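Local coordinates for SPbeta prophage-derived aminoglycoside N(3')-acetyltransferase-like protein YokD (Bacillus subtilis, PDB 2NYG) that is an antibiotic N-acetyltransferase family member, related to aminoglycoside 3-N-acetyltransferases, that binds coenzyme A as a homodimer and may contribute to antibiotic resistance, at residues A[20-25]-A[57-62]; A[43-46]-A[51-54]; A[47-52]-A[116-121]; A[171-174]-A[180-183]. All coordinates share one frame; numbering follows the deposited sequence.

Contact 1 (A[20-25]-A[57-62]); sequences EDLKAL and IDVVTE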
loop_
_atom_site.group_PDB
_atom_site.type_symbol
_atom_site.label_atom_id
_atom_site.label_comp_id
_atom_site.label_asym_id
_atom_site.label_seq_id
_atom_site.Cartn_x
_atom_site.Cartn_y
_atom_site.Cartn_z
ATOM N N GLU A 20 1.701 -5.285 -24.059
ATOM C CA GLU A 20 2.380 -5.650 -25.280
ATOM C C GLU A 20 3.802 -6.088 -24.972
ATOM O O GLU A 20 4.204 -7.172 -25.357
ATOM C CB GLU A 20 2.361 -4.467 -26.275
ATOM N N ASP A 21 4.555 -5.254 -24.262
ATOM C CA ASP A 21 5.937 -5.572 -23.919
ATOM C C ASP A 21 6.050 -6.878 -23.181
ATOM O O ASP A 21 6.958 -7.650 -23.423
ATOM C CB ASP A 21 6.562 -4.487 -23.051
ATOM C CG ASP A 21 6.518 -3.128 -23.697
ATOM O OD1 ASP A 21 6.743 -3.024 -24.918
ATOM O OD2 ASP A 21 6.267 -2.146 -22.976
ATOM N N LEU A 22 5.135 -7.136 -22.264
ATOM C CA LEU A 22 5.195 -8.378 -21.522
ATOM C C LEU A 22 5.088 -9.575 -22.456
ATOM O O LEU A 22 5.808 -10.561 -22.280
ATOM C CB LEU A 22 4.088 -8.424 -20.471
ATOM C CG LEU A 22 4.300 -7.505 -19.267
ATOM C CD1 LEU A 22 3.057 -7.526 -18.399
ATOM C CD2 LEU A 22 5.511 -7.948 -18.478
ATOM N N LYS A 23 4.201 -9.489 -23.447
ATOM C CA LYS A 23 4.027 -10.584 -24.394
ATOM C C LYS A 23 5.262 -10.736 -25.303
ATOM O O LYS A 23 5.697 -11.845 -25.596
ATOM C CB LYS A 23 2.768 -10.360 -25.242
ATOM C CG LYS A 23 1.447 -10.422 -24.485
ATOM C CD LYS A 23 0.261 -10.175 -25.428
ATOM C CE LYS A 23 -1.096 -10.315 -24.749
ATOM N NZ LYS A 23 -1.395 -11.724 -24.370
ATOM N N ALA A 24 5.821 -9.618 -25.744
ATOM C CA ALA A 24 6.997 -9.646 -26.595
ATOM C C ALA A 24 8.143 -10.298 -25.832
ATOM O O ALA A 24 8.921 -11.058 -26.397
ATOM C CB ALA A 24 7.380 -8.229 -26.998
ATOM N N LEU A 25 8.235 -9.994 -24.540
ATOM C CA LEU A 25 9.279 -10.535 -23.674
ATOM C C LEU A 25 9.180 -12.058 -23.573
ATOM O O LEU A 25 10.191 -12.756 -23.653
ATOM C CB LEU A 25 9.177 -9.879 -22.291
ATOM C CG LEU A 25 10.100 -10.204 -21.107
ATOM C CD1 LEU A 25 9.561 -11.405 -20.397
ATOM C CD2 LEU A 25 11.538 -10.420 -21.542
ATOM N N ILE A 57 -2.117 -9.313 -15.256
ATOM C CA ILE A 57 -3.306 -10.155 -15.249
ATOM C C ILE A 57 -3.825 -10.391 -16.673
ATOM O O ILE A 57 -4.227 -11.500 -17.033
ATOM C CB ILE A 57 -4.391 -9.523 -14.344
ATOM C CG1 ILE A 57 -3.981 -9.712 -12.887
ATOM C CG2 ILE A 57 -5.732 -10.138 -14.607
ATOM C CD1 ILE A 57 -4.950 -9.220 -11.877
ATOM N N ASP A 58 -3.778 -9.346 -17.488
ATOM C CA ASP A 58 -4.235 -9.435 -18.861
ATOM C C ASP A 58 -3.434 -10.449 -19.641
ATOM O O ASP A 58 -3.972 -11.189 -20.469
ATOM C CB ASP A 58 -4.110 -8.078 -19.543
ATOM C CG ASP A 58 -5.283 -7.187 -19.261
ATOM O OD1 ASP A 58 -6.026 -7.489 -18.295
ATOM O OD2 ASP A 58 -5.453 -6.191 -20.003
ATOM N N VAL A 59 -2.138 -10.488 -19.369
ATOM C CA VAL A 59 -1.277 -11.396 -20.081
ATOM C C VAL A 59 -1.421 -12.808 -19.563
ATOM O O VAL A 59 -1.771 -13.717 -20.318
ATOM C CB VAL A 59 0.181 -10.934 -19.982
ATOM C CG1 VAL A 59 1.090 -11.896 -20.728
ATOM C CG2 VAL A 59 0.309 -9.535 -20.560
ATOM N N VAL A 60 -1.187 -12.985 -18.268
ATOM C CA VAL A 60 -1.242 -14.308 -17.659
ATOM C C VAL A 60 -2.633 -14.942 -17.607
ATOM O O VAL A 60 -2.768 -16.141 -17.367
ATOM C CB VAL A 60 -0.612 -14.270 -16.248
ATOM C CG1 VAL A 60 -1.675 -14.407 -15.169
ATOM C CG2 VAL A 60 0.418 -15.357 -16.133
ATOM N N THR A 61 -3.659 -14.133 -17.834
ATOM C CA THR A 61 -5.047 -14.601 -17.838
ATOM C C THR A 61 -5.486 -15.307 -16.560
ATOM O O THR A 61 -4.673 -15.661 -15.715
ATOM C CB THR A 61 -5.323 -15.551 -19.037
ATOM O OG1 THR A 61 -6.716 -15.549 -19.329
ATOM C CG2 THR A 61 -4.969 -16.965 -18.692
ATOM N N GLU A 62 -6.790 -15.506 -16.431
ATOM C CA GLU A 62 -7.374 -16.170 -15.267
ATOM C C GLU A 62 -6.965 -17.651 -15.170
ATOM O O GLU A 62 -7.293 -18.340 -14.202
ATOM C CB GLU A 62 -8.895 -16.040 -15.348
ATOM C CG GLU A 62 -9.653 -16.618 -14.164
ATOM C CD GLU A 62 -11.159 -16.356 -14.248
ATOM O OE1 GLU A 62 -11.560 -15.167 -14.237
ATOM O OE2 GLU A 62 -11.932 -17.341 -14.324
#
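Leu22 and Lys23, on the last turns of helix 15-25, meet Val59 near the C-terminal end of helix 48-60. The backbones come closest at Lys23 and Val59, with 6.9 Å between the two CA atoms, and the contact rests on one valine laid against Leu22 and Lys23.

The apolar packing centres on Val59 CG2. This methyl lies 3.9 Å from Leu22 CB and 4.0 Å from Leu22 CD1, so it meets both the base and one branch tip of the leucine. The two side chains run at a slant to each other. Val59 CG2 stands anti to the carbonyl carbon, while CG1 is anti to the backbone N (chi1 180°).

The aliphatic part of Lys23 lies near both methyls. Its CG is 4.1 Å from Val59 CG1 and 4.2 Å from Val59 CG2, and the lysine chain slides past the valine in the opposite direction. The extended run from CB to CE lays its aliphatic part along the valine before the bend at chi4 (-69°).

Within 20-25, Ala24 N bonds to Glu20 O at 3.0 Å. Helix 48-60 ends just beyond the contact, where Thr61 takes a positive phi of 56°. Leu27 and Thr19 also pack on Val59. The neighbouring Ile57 and Val60 pack on Ile66 of strand 65-69 and Trp138 of strand 135-139, so the contact joins two helices beside the mixed sheet.

With Leu22 and Val59 buried and Lys23 exposed, the chemistry grades from a hydrocarbon interior to a solvent-facing margin. Shape and van der Waals packing, rather than directed polar bonds between the segments, join these helices.

Contact 2 (A[43-46]-A[51-54]); sequences GWVN and AVIQ. With COA (coenzyme A), chain G.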
loop_
_atom_site.group_PDB
_atom_site.type_symbol
_atom_site.label_atom_id
_atom_site.label_comp_id
_atom_site.label_asym_id
_atom_site.label_seq_id
_atom_site.Cartn_x
_atom_site.Cartn_y
_atom_site.Cartn_z
ATOM N N GLY A 43 9.411 3.805 -16.134
ATOM C CA GLY A 43 9.181 5.099 -16.740
ATOM C C GLY A 43 7.774 5.428 -16.282
ATOM O O GLY A 43 7.072 4.540 -15.799
ATOM N N TRP A 44 7.347 6.675 -16.419
ATOM C CA TRP A 44 6.014 7.039 -15.970
ATOM C C TRP A 44 4.937 6.153 -16.565
ATOM O O TRP A 44 4.863 6.007 -17.784
ATOM C CB TRP A 44 5.680 8.489 -16.334
ATOM C CG TRP A 44 4.392 8.929 -15.694
ATOM C CD1 TRP A 44 4.172 9.093 -14.367
ATOM C CD2 TRP A 44 3.129 9.156 -16.337
ATOM N NE1 TRP A 44 2.860 9.401 -14.131
ATOM C CE2 TRP A 44 2.194 9.444 -15.323
ATOM C CE3 TRP A 44 2.696 9.134 -17.669
ATOM C CZ2 TRP A 44 0.846 9.710 -15.593
ATOM C CZ3 TRP A 44 1.352 9.399 -17.940
ATOM C CH2 TRP A 44 0.446 9.682 -16.903
ATOM N N VAL A 45 4.106 5.550 -15.720
ATOM C CA VAL A 45 3.016 4.741 -16.257
ATOM C C VAL A 45 1.664 5.351 -15.843
ATOM O O VAL A 45 1.433 5.654 -14.681
ATOM C CB VAL A 45 3.108 3.233 -15.824
ATOM C CG1 VAL A 45 4.489 2.895 -15.341
ATOM C CG2 VAL A 45 2.091 2.916 -14.789
ATOM N N ASN A 46 0.788 5.567 -16.814
ATOM C CA ASN A 46 -0.536 6.134 -16.552
ATOM C C ASN A 46 -1.340 5.093 -15.791
ATOM O O ASN A 46 -1.741 4.079 -16.345
ATOM C CB ASN A 46 -1.215 6.503 -17.881
ATOM C CG ASN A 46 -2.587 7.129 -17.701
ATOM O OD1 ASN A 46 -2.848 7.829 -16.732
ATOM N ND2 ASN A 46 -3.460 6.898 -18.666
ATOM N N ALA A 51 -2.024 -0.181 -13.123
ATOM C CA ALA A 51 -1.915 -0.433 -14.545
ATOM C C ALA A 51 -0.924 -1.563 -14.821
ATOM O O ALA A 51 -1.069 -2.307 -15.793
ATOM C CB ALA A 51 -1.479 0.832 -15.264
ATOM N N VAL A 52 0.088 -1.698 -13.970
ATOM C CA VAL A 52 1.072 -2.741 -14.178
ATOM C C VAL A 52 0.477 -4.056 -13.734
ATOM O O VAL A 52 0.694 -5.076 -14.370
ATOM C CB VAL A 52 2.403 -2.452 -13.402
ATOM C CG1 VAL A 52 3.443 -3.555 -13.668
ATOM C CG2 VAL A 52 2.969 -1.114 -13.847
ATOM N N ILE A 53 -0.291 -4.028 -12.654
ATOM C CA ILE A 53 -0.913 -5.237 -12.141
ATOM C C ILE A 53 -1.922 -5.815 -13.128
ATOM O O ILE A 53 -2.010 -7.017 -13.311
ATOM C CB ILE A 53 -1.650 -4.966 -10.829
ATOM C CG1 ILE A 53 -0.662 -4.509 -9.762
ATOM C CG2 ILE A 53 -2.411 -6.209 -10.395
ATOM C CD1 ILE A 53 -1.328 -4.039 -8.505
ATOM N N GLN A 54 -2.689 -4.945 -13.767
ATOM C CA GLN A 54 -3.700 -5.381 -14.708
ATOM C C GLN A 54 -3.071 -5.895 -15.989
ATOM O O GLN A 54 -3.603 -6.787 -16.641
ATOM C CB GLN A 54 -4.643 -4.224 -14.979
ATOM C CG GLN A 54 -5.171 -3.662 -13.690
ATOM C CD GLN A 54 -6.143 -2.535 -13.889
ATOM O OE1 GLN A 54 -5.915 -1.633 -14.693
ATOM N NE2 GLN A 54 -7.231 -2.568 -13.141
HETATM N N1A COA G . 5.492 5.315 -13.218
HETATM C C2A COA G . 6.818 5.063 -12.846
HETATM N N3A COA G . 7.204 5.306 -11.543
HETATM C C4A COA G . 6.301 5.791 -10.620
HETATM C C5A COA G . 4.958 6.051 -10.949
HETATM C C6A COA G . 4.553 5.814 -12.274
HETATM N N6A COA G . 3.301 6.044 -12.649
HETATM N N7A COA G . 4.322 6.514 -9.833
HETATM C C8A COA G . 5.236 6.545 -8.819
HETATM N N9A COA G . 6.474 6.091 -9.322
HETATM C C1B COA G . 7.784 5.945 -8.644
HETATM C C2B COA G . 7.991 6.713 -7.307
HETATM O O2B COA G . 8.138 8.142 -7.455
HETATM C C3B COA G . 9.236 6.050 -6.748
HETATM O O3B COA G . 10.333 6.790 -7.367
HETATM P P3B COA G . 11.609 7.428 -6.570
HETATM O O7A COA G . 11.520 7.093 -5.060
HETATM O O8A COA G . 11.569 8.935 -6.669
HETATM O O9A COA G . 12.874 6.900 -7.198
HETATM C C4B COA G . 9.141 4.578 -7.234
HETATM O O4B COA G . 8.234 4.607 -8.360
HETATM C C5B COA G . 8.585 3.575 -6.167
HETATM O O5B COA G . 8.572 2.264 -6.808
HETATM P P1A COA G . 9.163 1.003 -6.047
HETATM O O1A COA G . 9.078 -0.222 -6.898
HETATM O O2A COA G . 8.432 0.799 -4.713
HETATM O O3A COA G . 10.613 1.461 -5.751
HETATM P P2A COA G . 11.834 1.504 -6.791
HETATM O O4A COA G . 12.319 2.908 -6.870
HETATM O O5A COA G . 11.470 1.006 -8.186
HETATM O O6A COA G . 12.828 0.465 -6.025
HETATM C CBP COA G . 12.944 -2.005 -5.466
HETATM C CCP COA G . 13.050 -0.862 -6.519
HETATM C CDP COA G . 13.220 -1.465 -4.041
HETATM C CEP COA G . 11.524 -2.600 -5.603
HETATM C CAP COA G . 14.114 -3.016 -5.722
HETATM O OAP COA G . 14.908 -2.485 -6.808
HETATM C C9P COA G . 13.681 -4.456 -6.092
HETATM O O9P COA G . 14.103 -4.895 -7.310
HETATM N N8P COA G . 12.918 -5.286 -5.334
HETATM C C7P COA G . 12.404 -6.572 -5.859
HETATM C C6P COA G . 10.939 -6.924 -5.564
#
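Val45 O, on the residue that packs against Ala51 and Val52, accepts the shortest polar bond here: coenzyme A N6A donates to it over 2.8 Å with an N-H...O angle of 141°. The same residue gives its own Val45 N to coenzyme A N1A at 2.9 Å, with an angle of 144°. Donor and acceptor of one extended residue thus pair with the Watson-Crick side of the adenine, both bonds being moderately bent.

Side-chain contacts surround this pairing. Val45 CG1 approaches the adenine, 3.4 Å from coenzyme A N1A. Its other methyl lies between the adenine amino group and helix 48-60: Val45 CG2 is 4.0 Å from coenzyme A N6A, and 4.2 Å from both Ala51 CB and Val52 CG2. Ala51 CB also meets the main chain, 3.4 Å from Asn46 O. Trp44 adds its pyrrole side to the pocket, with Trp44 CD1 3.6 Å from coenzyme A N6A at an oblique angle.

The Asn46 side chain turns from the helix to the dimer partner, where ND2 donates to Ile94 O and Ser97 OG of the second subunit. Ser38, Leu39, Ser40, Gly111 and Gln114 supply further hydrogen bonds to the cofactor.

The geometry is consistent with adenine being read by the donor-acceptor pattern of the Val45 main chain, whose position the apolar packing and the intersubunit Asn46 bonds probably help to fix.

Contact 3 (A[47-52]-A[116-121]); sequences GGAVAV and VELFRS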
loop_
_atom_site.group_PDB
_atom_site.type_symbol
_atom_site.label_atom_id
_atom_site.label_comp_id
_atom_site.label_asym_id
_atom_site.label_seq_id
_atom_site.Cartn_x
_atom_site.Cartn_y
_atom_site.Cartn_z
ATOM N N GLY A 47 -1.557 5.369 -14.511
ATOM C CA GLY A 47 -2.263 4.453 -13.645
ATOM C C GLY A 47 -1.285 3.865 -12.639
ATOM O O GLY A 47 -1.675 3.217 -11.674
ATOM N N GLY A 48 0.002 4.105 -12.875
ATOM C CA GLY A 48 1.034 3.607 -11.991
ATOM C C GLY A 48 0.949 2.112 -11.786
ATOM O O GLY A 48 0.794 1.352 -12.740
ATOM N N ALA A 49 1.023 1.701 -10.526
ATOM C CA ALA A 49 0.980 0.303 -10.141
ATOM C C ALA A 49 -0.243 -0.509 -10.582
ATOM O O ALA A 49 -0.083 -1.638 -11.047
ATOM C CB ALA A 49 1.137 0.202 -8.658
ATOM N N VAL A 50 -1.457 0.032 -10.440
ATOM C CA VAL A 50 -2.643 -0.729 -10.834
ATOM C C VAL A 50 -2.581 -1.075 -12.318
ATOM O O VAL A 50 -3.015 -2.141 -12.729
ATOM C CB VAL A 50 -4.004 0.014 -10.534
ATOM C CG1 VAL A 50 -3.874 0.886 -9.309
ATOM C CG2 VAL A 50 -4.469 0.800 -11.731
ATOM N N ALA A 51 -2.024 -0.181 -13.123
ATOM C CA ALA A 51 -1.915 -0.433 -14.545
ATOM C C ALA A 51 -0.924 -1.563 -14.821
ATOM O O ALA A 51 -1.069 -2.307 -15.793
ATOM C CB ALA A 51 -1.479 0.832 -15.264
ATOM N N VAL A 52 0.088 -1.698 -13.970
ATOM C CA VAL A 52 1.072 -2.741 -14.178
ATOM C C VAL A 52 0.477 -4.056 -13.734
ATOM O O VAL A 52 0.694 -5.076 -14.370
ATOM C CB VAL A 52 2.403 -2.452 -13.402
ATOM C CG1 VAL A 52 3.443 -3.555 -13.668
ATOM C CG2 VAL A 52 2.969 -1.114 -13.847
ATOM N N VAL A 116 4.008 -4.542 -5.250
ATOM C CA VAL A 116 3.680 -5.640 -4.350
ATOM C C VAL A 116 2.800 -5.163 -3.211
ATOM O O VAL A 116 1.905 -5.877 -2.771
ATOM C CB VAL A 116 4.948 -6.276 -3.744
ATOM C CG1 VAL A 116 4.576 -7.201 -2.594
ATOM C CG2 VAL A 116 5.691 -7.056 -4.812
ATOM N N GLU A 117 3.049 -3.951 -2.729
ATOM C CA GLU A 117 2.272 -3.425 -1.618
ATOM C C GLU A 117 0.812 -3.231 -2.013
ATOM O O GLU A 117 -0.097 -3.459 -1.216
ATOM C CB GLU A 117 2.879 -2.109 -1.110
ATOM C CG GLU A 117 2.110 -1.487 0.054
ATOM C CD GLU A 117 2.080 -2.359 1.302
ATOM O OE1 GLU A 117 2.282 -3.585 1.206
ATOM O OE2 GLU A 117 1.830 -1.812 2.391
ATOM N N LEU A 118 0.594 -2.812 -3.249
ATOM C CA LEU A 118 -0.750 -2.618 -3.740
ATOM C C LEU A 118 -1.346 -3.960 -4.166
ATOM O O LEU A 118 -2.531 -4.216 -3.973
ATOM C CB LEU A 118 -0.742 -1.679 -4.933
ATOM C CG LEU A 118 -2.153 -1.485 -5.463
ATOM C CD1 LEU A 118 -3.004 -0.785 -4.404
ATOM C CD2 LEU A 118 -2.108 -0.692 -6.735
ATOM N N PHE A 119 -0.511 -4.817 -4.738
ATOM C CA PHE A 119 -0.963 -6.110 -5.210
ATOM C C PHE A 119 -1.504 -6.996 -4.097
ATOM O O PHE A 119 -2.378 -7.836 -4.330
ATOM C CB PHE A 119 0.176 -6.830 -5.931
ATOM C CG PHE A 119 -0.239 -8.116 -6.565
ATOM C CD1 PHE A 119 -1.151 -8.120 -7.622
ATOM C CD2 PHE A 119 0.237 -9.329 -6.081
ATOM C CE1 PHE A 119 -1.580 -9.305 -8.179
ATOM C CE2 PHE A 119 -0.187 -10.520 -6.633
ATOM C CZ PHE A 119 -1.099 -10.505 -7.684
ATOM N N ARG A 120 -0.985 -6.808 -2.886
ATOM C CA ARG A 120 -1.406 -7.618 -1.750
ATOM C C ARG A 120 -2.838 -7.365 -1.317
ATOM O O ARG A 120 -3.470 -8.236 -0.746
ATOM C CB ARG A 120 -0.472 -7.422 -0.552
ATOM C CG ARG A 120 -0.439 -6.001 0.012
ATOM C CD ARG A 120 0.317 -5.953 1.334
ATOM N NE ARG A 120 -0.577 -5.798 2.480
ATOM C CZ ARG A 120 -0.738 -4.660 3.152
ATOM N NH1 ARG A 120 -0.065 -3.577 2.794
ATOM N NH2 ARG A 120 -1.569 -4.600 4.182
ATOM N N SER A 121 -3.356 -6.178 -1.571
ATOM C CA SER A 121 -4.725 -5.911 -1.179
ATOM C C SER A 121 -5.557 -5.613 -2.417
ATOM O O SER A 121 -6.457 -4.771 -2.401
ATOM C CB SER A 121 -4.783 -4.747 -0.199
ATOM O OG SER A 121 -4.431 -3.541 -0.844
#
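Ala49 and Leu118 mark the closest approach of the two backbones, their CA atoms lying 7.2 Å apart where the first turn of helix 48-60 faces helix 114-119. Two glycines lead into that turn: Gly47 and Gly48 both have positive phi, 110° and 55°, before the chain settles into helical angles at Ala49. On the other side, Arg120 N bonds to Val116 O at 3.0 Å, a bond spanning four residues within 116-121.

The side-chain contact converges on one branch of Leu118. Its CD2 lies 3.9 Å from Ala49 CB and 3.5 Å from Val50 CG1, so the methyl sits across two consecutive residues of the opposing helix. It also reaches the main chain, with Leu118 CD2 3.8 Å from Val50 N. The leucine places CG anti to its own backbone N (chi1 179°), which carries the branch out toward the other helix. Val50 CG1, in turn, lies beside the valine's backbone N and meets the leucine at a slant. The small Ala49 side chain is consistent with the close backbone approach. The side-chain contacts are apolar.

Ala49 leans as well on Leu39, and Gly48 touches coenzyme A, so this end of helix 48-60 borders the cofactor site. One turn further along, Ile53 packs against both Leu118 and Phe119; Phe119 extends to strands 65-69 and 135-139. The second subunit also packs here, with its Pro107 on Val50 and its Arg120 on Leu118, making this helix pair part of the homodimer interface.

Contact 4 (A[171-174]-A[180-183]); sequences VLLL and SSTC. With COA (coenzyme A), chain G.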
loop_
_atom_site.group_PDB
_atom_site.type_symbol
_atom_site.label_atom_id
_atom_site.label_comp_id
_atom_site.label_asym_id
_atom_site.label_seq_id
_atom_site.Cartn_x
_atom_site.Cartn_y
_atom_site.Cartn_z
ATOM N N VAL A 171 10.299 -16.936 -13.369
ATOM C CA VAL A 171 10.617 -15.785 -12.546
ATOM C C VAL A 171 10.621 -14.605 -13.513
ATOM O O VAL A 171 11.038 -14.735 -14.657
ATOM C CB VAL A 171 12.011 -15.910 -11.883
ATOM C CG1 VAL A 171 12.314 -14.657 -11.072
ATOM C CG2 VAL A 171 12.055 -17.111 -10.988
ATOM N N LEU A 172 10.114 -13.465 -13.076
ATOM C CA LEU A 172 10.105 -12.292 -13.931
ATOM C C LEU A 172 10.748 -11.151 -13.171
ATOM O O LEU A 172 10.228 -10.701 -12.157
ATOM C CB LEU A 172 8.679 -11.893 -14.322
ATOM C CG LEU A 172 8.566 -10.503 -14.966
ATOM C CD1 LEU A 172 9.402 -10.461 -16.222
ATOM C CD2 LEU A 172 7.128 -10.170 -15.281
ATOM N N LEU A 173 11.899 -10.704 -13.641
ATOM C CA LEU A 173 12.561 -9.595 -13.002
ATOM C C LEU A 173 12.166 -8.417 -13.872
ATOM O O LEU A 173 12.642 -8.259 -14.993
ATOM C CB LEU A 173 14.080 -9.799 -12.987
ATOM C CG LEU A 173 14.568 -11.039 -12.234
ATOM C CD1 LEU A 173 16.071 -11.146 -12.334
ATOM C CD2 LEU A 173 14.147 -10.963 -10.797
ATOM N N LEU A 174 11.249 -7.614 -13.349
ATOM C CA LEU A 174 10.741 -6.442 -14.052
ATOM C C LEU A 174 11.442 -5.223 -13.476
ATOM O O LEU A 174 11.003 -4.616 -12.505
ATOM C CB LEU A 174 9.223 -6.377 -13.866
ATOM C CG LEU A 174 8.335 -5.247 -14.358
ATOM C CD1 LEU A 174 8.762 -4.725 -15.695
ATOM C CD2 LEU A 174 6.929 -5.802 -14.415
ATOM N N SER A 180 17.533 -9.993 -6.190
ATOM C CA SER A 180 16.152 -10.004 -5.701
ATOM C C SER A 180 15.429 -11.301 -5.970
ATOM O O SER A 180 14.282 -11.429 -5.593
ATOM C CB SER A 180 15.319 -8.907 -6.368
ATOM O OG SER A 180 15.877 -7.615 -6.202
ATOM N N SER A 181 16.076 -12.248 -6.645
ATOM C CA SER A 181 15.435 -13.527 -6.976
ATOM C C SER A 181 15.196 -14.439 -5.802
ATOM O O SER A 181 15.919 -15.403 -5.607
ATOM C CB SER A 181 16.244 -14.309 -8.004
ATOM O OG SER A 181 15.854 -13.964 -9.310
ATOM N N THR A 182 14.149 -14.156 -5.046
ATOM C CA THR A 182 13.816 -14.954 -3.888
ATOM C C THR A 182 13.892 -16.470 -4.097
ATOM O O THR A 182 14.184 -17.197 -3.156
ATOM C CB THR A 182 12.414 -14.586 -3.382
ATOM O OG1 THR A 182 12.402 -13.210 -3.009
ATOM C CG2 THR A 182 12.050 -15.409 -2.173
ATOM N N CYS A 183 13.639 -16.952 -5.311
ATOM C CA CYS A 183 13.660 -18.391 -5.541
ATOM C C CYS A 183 14.972 -19.063 -5.129
ATOM O O CYS A 183 14.967 -20.212 -4.674
ATOM C CB CYS A 183 13.352 -18.711 -7.005
ATOM S SG CYS A 183 14.583 -18.119 -8.160
HETATM N N1A COA G . 5.492 5.315 -13.218
HETATM C C2A COA G . 6.818 5.063 -12.846
HETATM N N3A COA G . 7.204 5.306 -11.543
HETATM C C4A COA G . 6.301 5.791 -10.620
HETATM C C5A COA G . 4.958 6.051 -10.949
HETATM C C6A COA G . 4.553 5.814 -12.274
HETATM N N6A COA G . 3.301 6.044 -12.649
HETATM N N7A COA G . 4.322 6.514 -9.833
HETATM C C8A COA G . 5.236 6.545 -8.819
HETATM N N9A COA G . 6.474 6.091 -9.322
HETATM C C1B COA G . 7.784 5.945 -8.644
HETATM C C2B COA G . 7.991 6.713 -7.307
HETATM O O2B COA G . 8.138 8.142 -7.455
HETATM C C3B COA G . 9.236 6.050 -6.748
HETATM O O3B COA G . 10.333 6.790 -7.367
HETATM P P3B COA G . 11.609 7.428 -6.570
HETATM O O7A COA G . 11.520 7.093 -5.060
HETATM O O8A COA G . 11.569 8.935 -6.669
HETATM O O9A COA G . 12.874 6.900 -7.198
HETATM C C4B COA G . 9.141 4.578 -7.234
HETATM O O4B COA G . 8.234 4.607 -8.360
HETATM C C5B COA G . 8.585 3.575 -6.167
HETATM O O5B COA G . 8.572 2.264 -6.808
HETATM P P1A COA G . 9.163 1.003 -6.047
HETATM O O1A COA G . 9.078 -0.222 -6.898
HETATM O O2A COA G . 8.432 0.799 -4.713
HETATM O O3A COA G . 10.613 1.461 -5.751
HETATM P P2A COA G . 11.834 1.504 -6.791
HETATM O O4A COA G . 12.319 2.908 -6.870
HETATM O O5A COA G . 11.470 1.006 -8.186
HETATM O O6A COA G . 12.828 0.465 -6.025
HETATM C CBP COA G . 12.944 -2.005 -5.466
HETATM C CCP COA G . 13.050 -0.862 -6.519
HETATM C CDP COA G . 13.220 -1.465 -4.041
HETATM C CEP COA G . 11.524 -2.600 -5.603
HETATM C CAP COA G . 14.114 -3.016 -5.722
HETATM O OAP COA G . 14.908 -2.485 -6.808
HETATM C C9P COA G . 13.681 -4.456 -6.092
HETATM O O9P COA G . 14.103 -4.895 -7.310
HETATM N N8P COA G . 12.918 -5.286 -5.334
HETATM C C7P COA G . 12.404 -6.572 -5.859
HETATM C C6P COA G . 10.939 -6.924 -5.564
#
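Val171 and Leu173 meet Ser181 and Cys183, and the flat group beside them is the pantetheine amide of coenzyme A, whose pocket includes Ser180. The amide's carbonyl oxygen O9P lies 3.4 Å from Ser180 OG, a weak hydrogen bond given by the serine. Ser180 CB adds a van der Waals touch, 3.8 Å from coenzyme A C7P on the far side of the amide nitrogen.

Across the segments, Ser181 OG rests against two branched residues of the strand. It lies 3.8 Å from Leu173 CD2 and 4.0 Å from Val171 CG1, so the hydroxyl meets methyl groups from both. Ser181 is also the centre of an inverse gamma turn (phi -70°, psi 79°), with a weak bond from Thr182 N to Ser180 O over 2.8 Å. The turn bends the chain as it passes the strand.

The second touch is between Val171 CG2 and Cys183 SG, at 3.9 Å. Val171 has CG1 anti to its backbone N (chi1 178°), and its two methyls consequently divide the work: CG1 serves Ser181, CG2 the sulfur. Contacts here are apolar or polar-on-apolar, and the four residues that make them are buried.

Val171 and Leu173, two residues apart on strand 170-174, project toward the 180-183 segment, which leads into helix 183-187. The strand lies in the mixed sheet between parallel strand 32-37 and antiparallel strand 245-251. Phe250 also packs on Ser181, and Leu252 at the start of helix 252-268 touches both Val171 and Cys183.

From the N terminus, contact 1 closes a loop between helices 15-25 and 48-60, and contact 2 lies wholly within that loop, binding the turn before helix 48-60 back to its early residues. Contact 3 starts on the same residues, sharing Ala51 and Val52, and runs on to helix 114-119; its segments alternate with those of contact 1. Contact 4 follows in series, a short closure between strand 170-174 and the 180-183 segment that follows a short loop. Helix 48-60 thus serves three contacts. Leu172 joins contact 4 to Leu22 of contact 1, and Leu174 touches Val52 of contacts 2 and 3. Contact 2 binds the adenine, and contact 4 touches the pantetheine amide through a weak bond.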